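Local coordinates for elongation factor G (Thermus thermophilus, PDB 2DY1), which binds GTP and a magnesium ion and probably acts as a GTPase that promotes translocation during the elongation stage of protein synthesis, at residues 463-467 with 562-567; 486-490 with 531-535; 577-583 with 636-640. All coordinates share one frame; numbering follows the deposited sequence.

Interaction 1 (463-467 with 562-567); sequences VAEGQ and KVMAEA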
ATOM      1  N   VAL A 463      46.563  10.877  -0.233  1.00 30.62           N
ATOM      2  CA  VAL A 463      47.202   9.794  -0.959  1.00 23.14           C
ATOM      3  C   VAL A 463      48.208   9.091  -0.065  1.00 23.16           C
ATOM      4  O   VAL A 463      48.843   9.716   0.784  1.00 25.62           O
ATOM      5  CB  VAL A 463      47.942  10.319  -2.200  1.00 25.22           C
ATOM      6  CG1 VAL A 463      48.640   9.165  -2.914  1.00 29.60           C
ATOM      7  CG2 VAL A 463      46.965  11.008  -3.141  1.00 26.84           C
ATOM      8  N   ALA A 464      48.346   7.784  -0.262  1.00 19.00           N
ATOM      9  CA  ALA A 464      49.302   6.992   0.487  1.00 21.61           C
ATOM     10  C   ALA A 464      49.624   5.736  -0.313  1.00 19.94           C
ATOM     11  O   ALA A 464      48.852   5.325  -1.177  1.00 20.28           O
ATOM     12  CB  ALA A 464      48.733   6.625   1.862  1.00 24.59           C
ATOM     13  N   GLU A 465      50.770   5.135  -0.035  1.00 22.31           N
ATOM     14  CA  GLU A 465      51.146   3.923  -0.740  1.00 20.07           C
ATOM     15  C   GLU A 465      52.044   3.070   0.126  1.00 22.40           C
ATOM     16  O   GLU A 465      52.690   3.550   1.058  1.00 22.15           O
ATOM     17  CB  GLU A 465      51.819   4.251  -2.076  1.00 19.48           C
ATOM     18  CG  GLU A 465      53.204   4.864  -1.951  1.00 21.51           C
ATOM     19  CD  GLU A 465      53.800   5.244  -3.294  1.00 26.06           C
ATOM     20  OE1 GLU A 465      55.045   5.353  -3.359  1.00 24.65           O
ATOM     21  OE2 GLU A 465      53.034   5.441  -4.270  1.00 23.58           O
ATOM     22  N   GLY A 466      52.062   1.787  -0.178  1.00 17.38           N
ATOM     23  CA  GLY A 466      52.851   0.879   0.604  1.00 21.88           C
ATOM     24  C   GLY A 466      52.745  -0.540   0.134  1.00 18.43           C
ATOM     25  O   GLY A 466      52.075  -0.858  -0.856  1.00 21.91           O
ATOM     26  N   GLN A 467      53.377  -1.416   0.894  1.00 22.76           N
ATOM     27  CA  GLN A 467      53.448  -2.807   0.531  1.00 16.17           C
ATOM     28  C   GLN A 467      52.668  -3.774   1.377  1.00 24.27           C
ATOM     29  O   GLN A 467      52.548  -3.620   2.590  1.00 26.01           O
ATOM     30  CB  GLN A 467      54.923  -3.229   0.529  1.00 19.36           C
ATOM     31  CG  GLN A 467      55.178  -4.666   0.152  1.00 20.92           C
ATOM     32  CD  GLN A 467      56.644  -5.044   0.324  1.00 27.00           C
ATOM     33  OE1 GLN A 467      57.288  -4.621   1.284  1.00 28.68           O
ATOM     34  NE2 GLN A 467      57.173  -5.845  -0.599  1.00 21.71           N
ATOM     35  N   LYS A 562      47.167  -1.544   5.549  1.00 24.73           N
ATOM     36  CA  LYS A 562      48.307  -0.696   5.882  1.00 21.37           C
ATOM     37  C   LYS A 562      48.195   0.682   5.247  1.00 22.56           C
ATOM     38  O   LYS A 562      48.349   1.704   5.910  1.00 26.29           O
ATOM     39  CB  LYS A 562      49.604  -1.363   5.404  1.00 27.82           C
ATOM     40  CG  LYS A 562      50.846  -0.504   5.591  1.00 29.41           C
ATOM     41  CD  LYS A 562      52.083  -1.138   4.945  1.00 32.50           C
ATOM     42  CE  LYS A 562      52.316  -2.570   5.437  1.00 34.04           C
ATOM     43  NZ  LYS A 562      53.581  -3.175   4.889  1.00 34.10           N
ATOM     44  N   VAL A 563      47.914   0.710   3.946  1.00 21.34           N
ATOM     45  CA  VAL A 563      47.841   1.979   3.251  1.00 20.14           C
ATOM     46  C   VAL A 563      46.677   2.877   3.663  1.00 16.55           C
ATOM     47  O   VAL A 563      46.849   4.088   3.807  1.00 23.18           O
ATOM     48  CB  VAL A 563      47.821   1.752   1.715  1.00 20.45           C
ATOM     49  CG1 VAL A 563      47.846   3.087   0.987  1.00 21.92           C
ATOM     50  CG2 VAL A 563      49.035   0.910   1.311  1.00 25.91           C
ATOM     51  N   MET A 564      45.490   2.305   3.857  1.00 23.25           N
ATOM     52  CA  MET A 564      44.358   3.138   4.240  1.00 20.54           C
ATOM     53  C   MET A 564      44.635   3.894   5.542  1.00 19.52           C
ATOM     54  O   MET A 564      44.203   5.038   5.707  1.00 25.07           O
ATOM     55  CB  MET A 564      43.089   2.303   4.410  1.00 23.68           C
ATOM     56  CG  MET A 564      41.913   3.144   4.871  1.00 24.32           C
ATOM     57  SD  MET A 564      40.418   2.194   5.144  1.00 28.37           S
ATOM     58  CE  MET A 564      39.334   3.537   5.760  1.00 28.08           C
ATOM     59  N   ALA A 565      45.362   3.264   6.454  1.00 25.62           N
ATOM     60  CA  ALA A 565      45.677   3.896   7.737  1.00 27.17           C
ATOM     61  C   ALA A 565      46.581   5.123   7.592  1.00 29.16           C
ATOM     62  O   ALA A 565      46.597   6.009   8.458  1.00 29.32           O
ATOM     63  CB  ALA A 565      46.324   2.883   8.660  1.00 29.74           C
ATOM     64  N   GLU A 566      47.337   5.179   6.499  1.00 26.66           N
ATOM     65  CA  GLU A 566      48.232   6.302   6.254  1.00 26.11           C
ATOM     66  C   GLU A 566      47.546   7.312   5.357  1.00 24.67           C
ATOM     67  O   GLU A 566      48.109   8.365   5.054  1.00 28.38           O
ATOM     68  CB  GLU A 566      49.512   5.822   5.555  1.00 33.53           C
ATOM     69  CG  GLU A 566      50.102   4.537   6.118  1.00 39.20           C
ATOM     70  CD  GLU A 566      51.280   4.018   5.297  1.00 48.99           C
ATOM     71  OE1 GLU A 566      51.823   2.950   5.651  1.00 51.28           O
ATOM     72  OE2 GLU A 566      51.663   4.672   4.300  1.00 49.26           O
ATOM     73  N   ALA A 567      46.318   7.006   4.947  1.00 22.53           N
ATOM     74  CA  ALA A 567      45.594   7.881   4.033  1.00 27.43           C
ATOM     75  C   ALA A 567      44.560   8.813   4.663  1.00 30.54           C
ATOM     76  O   ALA A 567      43.653   9.290   3.979  1.00 26.26           O
ATOM     77  CB  ALA A 567      44.943   7.036   2.942  1.00 24.70           C
TER

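Interaction 2 (486-490 with 531-535); sequences RLEPA and MGFKA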
ATOM      1  N   ARG A 486      48.863   1.814  -4.100  1.00 14.74           N
ATOM      2  CA  ARG A 486      48.730   3.247  -3.854  1.00 14.83           C
ATOM      3  C   ARG A 486      47.218   3.507  -3.799  1.00 16.08           C
ATOM      4  O   ARG A 486      46.478   3.054  -4.668  1.00 15.21           O
ATOM      5  CB  ARG A 486      49.361   4.044  -5.010  1.00 16.05           C
ATOM      6  CG  ARG A 486      49.280   5.557  -4.890  1.00 20.86           C
ATOM      7  CD  ARG A 486      49.880   6.183  -6.152  1.00 22.43           C
ATOM      8  NE  ARG A 486      49.857   7.646  -6.175  1.00 21.42           N
ATOM      9  CZ  ARG A 486      50.719   8.427  -5.530  1.00 18.41           C
ATOM     10  NH1 ARG A 486      51.689   7.906  -4.791  1.00 23.69           N
ATOM     11  NH2 ARG A 486      50.620   9.747  -5.636  1.00 27.63           N
ATOM     12  N   LEU A 487      46.770   4.220  -2.766  1.00 18.72           N
ATOM     13  CA  LEU A 487      45.358   4.575  -2.606  1.00 18.16           C
ATOM     14  C   LEU A 487      45.222   6.082  -2.759  1.00 20.64           C
ATOM     15  O   LEU A 487      45.995   6.849  -2.187  1.00 21.09           O
ATOM     16  CB  LEU A 487      44.840   4.178  -1.213  1.00 20.16           C
ATOM     17  CG  LEU A 487      44.738   2.688  -0.898  1.00 17.94           C
ATOM     18  CD1 LEU A 487      44.158   2.533   0.510  1.00 18.82           C
ATOM     19  CD2 LEU A 487      43.850   1.975  -1.917  1.00 17.98           C
ATOM     20  N   GLU A 488      44.237   6.515  -3.530  1.00 20.34           N
ATOM     21  CA  GLU A 488      44.033   7.942  -3.725  1.00 22.08           C
ATOM     22  C   GLU A 488      42.577   8.282  -3.522  1.00 22.74           C
ATOM     23  O   GLU A 488      41.690   7.536  -3.953  1.00 23.38           O
ATOM     24  CB  GLU A 488      44.420   8.346  -5.143  1.00 22.35           C
ATOM     25  CG  GLU A 488      45.821   7.940  -5.535  1.00 22.80           C
ATOM     26  CD  GLU A 488      46.176   8.390  -6.936  1.00 27.43           C
ATOM     27  OE1 GLU A 488      45.257   8.558  -7.768  1.00 31.18           O
ATOM     28  OE2 GLU A 488      47.383   8.564  -7.207  1.00 28.65           O
ATOM     29  N   PRO A 489      42.300   9.409  -2.853  1.00 25.85           N
ATOM     30  CA  PRO A 489      40.902   9.786  -2.645  1.00 25.62           C
ATOM     31  C   PRO A 489      40.278   9.915  -4.030  1.00 24.99           C
ATOM     32  O   PRO A 489      40.937  10.374  -4.959  1.00 25.30           O
ATOM     33  CB  PRO A 489      41.015  11.138  -1.939  1.00 25.97           C
ATOM     34  CG  PRO A 489      42.294  11.005  -1.163  1.00 25.40           C
ATOM     35  CD  PRO A 489      43.212  10.351  -2.181  1.00 24.95           C
ATOM     36  N   ALA A 490      39.025   9.497  -4.183  1.00 21.32           N
ATOM     37  CA  ALA A 490      38.357   9.593  -5.480  1.00 24.03           C
ATOM     38  C   ALA A 490      36.845   9.670  -5.267  1.00 24.49           C
ATOM     39  O   ALA A 490      36.341   9.243  -4.236  1.00 26.29           O
ATOM     40  CB  ALA A 490      38.695   8.396  -6.336  1.00 28.25           C
ATOM     41  N   MET A 531      34.757   3.480   0.841  1.00 18.06           N
ATOM     42  CA  MET A 531      34.429   3.931  -0.499  1.00 19.83           C
ATOM     43  C   MET A 531      35.234   5.184  -0.852  1.00 19.42           C
ATOM     44  O   MET A 531      36.038   5.674  -0.059  1.00 19.61           O
ATOM     45  CB  MET A 531      32.928   4.250  -0.602  1.00 24.30           C
ATOM     46  CG  MET A 531      32.439   5.329   0.364  1.00 21.42           C
ATOM     47  SD  MET A 531      30.677   5.777   0.124  1.00 32.08           S
ATOM     48  CE  MET A 531      30.114   4.360  -0.695  1.00 22.19           C
ATOM     49  N   GLY A 532      35.010   5.683  -2.058  1.00 21.50           N
ATOM     50  CA  GLY A 532      35.686   6.889  -2.490  1.00 21.19           C
ATOM     51  C   GLY A 532      37.198   6.811  -2.611  1.00 20.45           C
ATOM     52  O   GLY A 532      37.905   7.712  -2.156  1.00 21.91           O
ATOM     53  N   PHE A 533      37.704   5.741  -3.218  1.00 21.04           N
ATOM     54  CA  PHE A 533      39.149   5.616  -3.409  1.00 21.73           C
ATOM     55  C   PHE A 533      39.485   4.911  -4.702  1.00 19.05           C
ATOM     56  O   PHE A 533      38.711   4.089  -5.199  1.00 19.28           O
ATOM     57  CB  PHE A 533      39.812   4.840  -2.263  1.00 20.09           C
ATOM     58  CG  PHE A 533      39.395   3.405  -2.169  1.00 17.96           C
ATOM     59  CD1 PHE A 533      38.332   3.022  -1.350  1.00 20.09           C
ATOM     60  CD2 PHE A 533      40.055   2.420  -2.907  1.00 20.06           C
ATOM     61  CE1 PHE A 533      37.937   1.687  -1.266  1.00 16.89           C
ATOM     62  CE2 PHE A 533      39.666   1.087  -2.831  1.00 17.97           C
ATOM     63  CZ  PHE A 533      38.602   0.714  -2.006  1.00 19.16           C
ATOM     64  N   LYS A 534      40.657   5.244  -5.231  1.00 19.80           N
ATOM     65  CA  LYS A 534      41.167   4.617  -6.433  1.00 18.96           C
ATOM     66  C   LYS A 534      42.312   3.770  -5.901  1.00 15.46           C
ATOM     67  O   LYS A 534      43.114   4.249  -5.093  1.00 19.24           O
ATOM     68  CB  LYS A 534      41.695   5.666  -7.417  1.00 27.93           C
ATOM     69  CG  LYS A 534      42.248   5.070  -8.706  1.00 32.60           C
ATOM     70  CD  LYS A 534      42.787   6.153  -9.642  1.00 41.10           C
ATOM     71  CE  LYS A 534      41.697   7.126 -10.072  1.00 48.23           C
ATOM     72  NZ  LYS A 534      42.203   8.142 -11.040  1.00 56.00           N
ATOM     73  N   ALA A 535      42.352   2.505  -6.314  1.00 16.10           N
ATOM     74  CA  ALA A 535      43.397   1.587  -5.891  1.00 14.74           C
ATOM     75  C   ALA A 535      44.282   1.320  -7.106  1.00 16.54           C
ATOM     76  O   ALA A 535      43.813   0.834  -8.138  1.00 19.07           O
ATOM     77  CB  ALA A 535      42.781   0.276  -5.384  1.00 16.91           C
TER

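Interaction 3 (577-583 with 636-640); sequences RLKVLAP and AGAYT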
ATOM      1  N   ARG A 577      17.360  13.271   1.068  1.00 35.51           N
ATOM      2  CA  ARG A 577      16.579  14.432   0.663  1.00 41.88           C
ATOM      3  C   ARG A 577      15.231  14.267   1.350  1.00 41.19           C
ATOM      4  O   ARG A 577      14.607  13.215   1.210  1.00 34.65           O
ATOM      5  CB  ARG A 577      16.448  14.549  -0.878  1.00 46.37           C
ATOM      6  CG  ARG A 577      16.395  13.282  -1.762  1.00 55.30           C
ATOM      7  CD  ARG A 577      16.098  13.703  -3.215  1.00 60.73           C
ATOM      8  NE  ARG A 577      16.465  12.791  -4.310  1.00 66.66           N
ATOM      9  CZ  ARG A 577      17.706  12.415  -4.614  1.00 67.97           C
ATOM     10  NH1 ARG A 577      18.731  12.849  -3.896  1.00 69.69           N
ATOM     11  NH2 ARG A 577      17.926  11.644  -5.671  1.00 70.47           N
ATOM     12  N   LEU A 578      14.827  15.266   2.132  1.00 41.78           N
ATOM     13  CA  LEU A 578      13.575  15.194   2.872  1.00 43.46           C
ATOM     14  C   LEU A 578      12.589  16.267   2.430  1.00 47.63           C
ATOM     15  O   LEU A 578      12.879  17.464   2.500  1.00 50.51           O
ATOM     16  CB  LEU A 578      13.862  15.325   4.377  1.00 45.75           C
ATOM     17  CG  LEU A 578      12.801  15.140   5.480  1.00 46.43           C
ATOM     18  CD1 LEU A 578      12.559  16.468   6.171  1.00 46.15           C
ATOM     19  CD2 LEU A 578      11.510  14.570   4.921  1.00 42.66           C
ATOM     20  N   LYS A 579      11.419  15.826   1.974  1.00 43.88           N
ATOM     21  CA  LYS A 579      10.365  16.737   1.540  1.00 46.35           C
ATOM     22  C   LYS A 579       9.257  16.673   2.581  1.00 43.66           C
ATOM     23  O   LYS A 579       8.778  15.591   2.912  1.00 40.30           O
ATOM     24  CB  LYS A 579       9.819  16.310   0.178  1.00 54.88           C
ATOM     25  CG  LYS A 579      10.837  16.387  -0.951  1.00 65.34           C
ATOM     26  CD  LYS A 579      10.225  15.984  -2.287  1.00 73.03           C
ATOM     27  CE  LYS A 579      11.225  16.157  -3.427  1.00 73.85           C
ATOM     28  NZ  LYS A 579      10.639  15.789  -4.748  1.00 75.09           N
ATOM     29  N   VAL A 580       8.861  17.826   3.106  1.00 42.17           N
ATOM     30  CA  VAL A 580       7.807  17.862   4.110  1.00 44.54           C
ATOM     31  C   VAL A 580       6.685  18.819   3.722  1.00 42.45           C
ATOM     32  O   VAL A 580       6.926  19.989   3.430  1.00 44.88           O
ATOM     33  CB  VAL A 580       8.363  18.280   5.499  1.00 43.44           C
ATOM     34  CG1 VAL A 580       7.234  18.339   6.521  1.00 46.51           C
ATOM     35  CG2 VAL A 580       9.415  17.292   5.955  1.00 47.70           C
ATOM     36  N   LEU A 581       5.460  18.303   3.709  1.00 40.13           N
ATOM     37  CA  LEU A 581       4.284  19.101   3.385  1.00 45.27           C
ATOM     38  C   LEU A 581       3.625  19.387   4.728  1.00 46.57           C
ATOM     39  O   LEU A 581       3.280  18.460   5.463  1.00 48.27           O
ATOM     40  CB  LEU A 581       3.331  18.304   2.487  1.00 47.52           C
ATOM     41  CG  LEU A 581       2.176  19.030   1.788  1.00 54.14           C
ATOM     42  CD1 LEU A 581       1.265  19.665   2.816  1.00 55.17           C
ATOM     43  CD2 LEU A 581       2.722  20.083   0.838  1.00 53.27           C
ATOM     44  N   ALA A 582       3.456  20.662   5.061  1.00 48.56           N
ATOM     45  CA  ALA A 582       2.855  21.007   6.342  1.00 49.99           C
ATOM     46  C   ALA A 582       2.066  22.308   6.321  1.00 52.70           C
ATOM     47  O   ALA A 582       2.344  23.209   5.526  1.00 48.48           O
ATOM     48  CB  ALA A 582       3.935  21.077   7.416  1.00 46.00           C
ATOM     49  N   PRO A 583       1.062  22.416   7.207  1.00 53.24           N
ATOM     50  CA  PRO A 583       0.227  23.616   7.299  1.00 54.28           C
ATOM     51  C   PRO A 583       1.131  24.820   7.495  1.00 55.33           C
ATOM     52  O   PRO A 583       2.196  24.709   8.104  1.00 55.92           O
ATOM     53  CB  PRO A 583      -0.635  23.335   8.526  1.00 55.41           C
ATOM     54  CG  PRO A 583      -0.778  21.843   8.496  1.00 56.81           C
ATOM     55  CD  PRO A 583       0.631  21.403   8.186  1.00 52.11           C
ATOM     56  N   ALA A 636      -1.639  16.716   9.914  1.00 47.11           N
ATOM     57  CA  ALA A 636      -1.890  17.123   8.534  1.00 50.16           C
ATOM     58  C   ALA A 636      -0.671  16.965   7.625  1.00 51.25           C
ATOM     59  O   ALA A 636      -0.792  17.024   6.400  1.00 49.76           O
ATOM     60  CB  ALA A 636      -2.364  18.569   8.503  1.00 50.28           C
ATOM     61  N   GLY A 637       0.495  16.755   8.223  1.00 48.81           N
ATOM     62  CA  GLY A 637       1.705  16.621   7.435  1.00 45.59           C
ATOM     63  C   GLY A 637       1.939  15.291   6.735  1.00 44.81           C
ATOM     64  O   GLY A 637       1.364  14.261   7.089  1.00 44.76           O
ATOM     65  N   ALA A 638       2.800  15.338   5.725  1.00 41.01           N
ATOM     66  CA  ALA A 638       3.188  14.170   4.942  1.00 39.42           C
ATOM     67  C   ALA A 638       4.666  14.390   4.631  1.00 37.91           C
ATOM     68  O   ALA A 638       5.158  15.517   4.713  1.00 36.01           O
ATOM     69  CB  ALA A 638       2.374  14.097   3.652  1.00 35.57           C
ATOM     70  N   TYR A 639       5.380  13.332   4.271  1.00 35.24           N
ATOM     71  CA  TYR A 639       6.802  13.481   3.990  1.00 35.99           C
ATOM     72  C   TYR A 639       7.326  12.363   3.102  1.00 33.11           C
ATOM     73  O   TYR A 639       6.701  11.312   2.979  1.00 30.98           O
ATOM     74  CB  TYR A 639       7.587  13.449   5.306  1.00 33.10           C
ATOM     75  CG  TYR A 639       7.837  12.037   5.791  1.00 36.51           C
ATOM     76  CD1 TYR A 639       8.963  11.321   5.371  1.00 38.09           C
ATOM     77  CD2 TYR A 639       6.897  11.376   6.582  1.00 33.85           C
ATOM     78  CE1 TYR A 639       9.138   9.980   5.720  1.00 36.82           C
ATOM     79  CE2 TYR A 639       7.061  10.037   6.935  1.00 35.39           C
ATOM     80  CZ  TYR A 639       8.179   9.344   6.496  1.00 40.05           C
ATOM     81  OH  TYR A 639       8.311   8.009   6.797  1.00 34.27           O
ATOM     82  N   THR A 640       8.484  12.604   2.498  1.00 32.42           N
ATOM     83  CA  THR A 640       9.151  11.601   1.676  1.00 32.47           C
ATOM     84  C   THR A 640      10.644  11.729   1.973  1.00 29.32           C
ATOM     85  O   THR A 640      11.167  12.839   2.110  1.00 34.29           O
ATOM     86  CB  THR A 640       8.950  11.827   0.154  1.00 36.59           C
ATOM     87  OG1 THR A 640       9.584  13.050  -0.238  1.00 36.10           O
ATOM     88  CG2 THR A 640       7.468  11.869  -0.194  1.00 37.26           C
TER
HETATM   89  O   HOH W   1      12.412  13.350  -0.572  1.00 39.27           O

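Interaction 1 (463-467 with 562-567)
Lys562 reaches from the helix to the strand, where its ammonium nitrogen donates a hydrogen bond to Gln467 O. Its CB sets out toward the strand, and the chain stays extended through CG, which is anti to the backbone N (chi1 175°); a bend at chi3 then brings the end to Gln467 O. Contact begins at CD, 3.5 Å from Gln467 O, CE comes closer, and the bond itself is short, 2.6 Å from Lys562 NZ to Gln467 O. The donor is tilted 22° from the carbonyl plane. The side-chain amide of Gln467, through NE2, is bonded to Asp482.

At the next residue apolar groups take over. Val563 sets its two methyls against the strand backbone: CG1 sits 3.3 Å from Ala464 O and also meets the Ala464 methyl, while CG2 lies 3.5 Å from Gly466 N. A side chain at Gly466 would point into this same space, so the glycine lets the backbone come close. Ala464 CB fits between Val563 and residues about a turn further along, 3.9 Å from Glu566 CB and 4.0 Å from Ala567 CB. Strand 464-467 and helix 562-566 run nearly antiparallel, 153° between their directions. This is a helix laid against the edge strand of a sheet, consistent with the ribosomal protein S5-like fold of elongation factor G domain IV.

Interaction 2 (486-490 with 531-535)
Glu488 O is approached by two neighbouring residues of the opposite strand: Lys534 N donates to it over 2.8 Å, and the CA of Phe533 adds a CA-H...O contact at 3.2 Å. The return bond, Glu488 N to Lys534 O, is 3.0 Å long, and both donors lie in the plane of the carbonyl they address. Beyond the pair of Pro489 and Phe533, non-hydrogen-bonded and so asking no N-H of the proline, Ala490 N reaches Gly532 O from well above its carbonyl plane.

These are the two central strands of the four-stranded sheet in domain IV, joined antiparallel. On the face that carries Leu487 and Ala535, Leu487 CD2 rests 3.9 Å from Phe533 CD2 and 4.0 Å from Ala535 CB, where Leu487 also touches Phe560 of helix 549-566. On the other face Glu488 has CG anti to the carbonyl carbon (chi1 -54°), and its extended chain lays the carboxylate beside Lys534, though OE1 and NZ stay 4.5 Å apart, too far for a salt bridge. Instead Glu488 OE2 takes Arg486 NE at 2.8 Å, on its anti side and at the edge of the guanidinium. With alanine in place of Glu488, Arg486 NE would probably lose its carboxylate mate, leaving the guanidinium, still tied to Glu465, less firmly fixed. Gly532 has a positive phi, 64°, and a CB there would crowd Ala490 O.

Interaction 3 (577-583 with 636-640)
Strand 577-583 and strand 638-640 run antiparallel, 167° between their directions, and are joined by two hydrogen-bonded pairs, Lys579 with Thr640 and Leu581 with Ala638. Each pair exchanges two N-H...O bonds. Those donated by Lys579 N and Leu581 N are nearly straight, whereas Leu581 O is held more loosely, 3.2 Å from Ala638 N, and also receives the CA of Gly637 at 3.1 Å.

Val580 and Tyr639 sit between these pairs with their side chains on the opposite face of the sheet. Tyr639 sets CG between its backbone N and carbonyl carbon (chi1 82°), which carries the ring off toward Tyr626 and Leu629 and leaves CB as the part that touches strand 577-583. Leu578 crosses it at about a right angle: its CD2 lies 4.1 Å from Tyr639 CB and 3.3 Å from Thr640 O. Helices 587-596 and 625-633 cover this face, and strand 569-583 is an inner strand between 610-618 and 638-648. The order of strands and helices is that of a ferredoxin-like beta-alpha-beta-beta-alpha-beta domain, as in the C-terminal domain of elongation factor G.

The face of Lys579, Thr640, Leu581 and Ala638 is more open to solvent. Here Thr640 OG1 lies along the start of the Lys579 side chain, 3.3 Å from its CB, and the extended lysine then leads its amine away from strand 638-640. Water 1 bridges the strands beside the Lys579-Thr640 pair, donating to Arg577 O over 2.8 Å and sitting 2.9 Å from Thr640 OG1. Near Pro583 an apolar contact joins ring and methyl, Pro583 CG lying 3.6 Å from Ala636 CB.

Interactions 1 and 2, centres about 10 Å apart, hold the sheet and helix layer of domain IV. They share the sheet in which strands 464-474 and 477-489 are neighbours, and touch through a probable backbone hydrogen bond from Leu487 N to Ala464 O and a salt bridge between Glu465 and Arg486. Along the chain interaction 2 is nested inside the loop that interaction 1 closes. Interaction 3 comes afterwards, in the C-terminal sheet, its centre about 44 Å from that of interaction 1 and 37 Å from that of interaction 2. Strand 569-583 follows helix 549-566 and pairs with strand 457-460, linking the two regions; the contacts probably stabilise separate parts of an extended molecule.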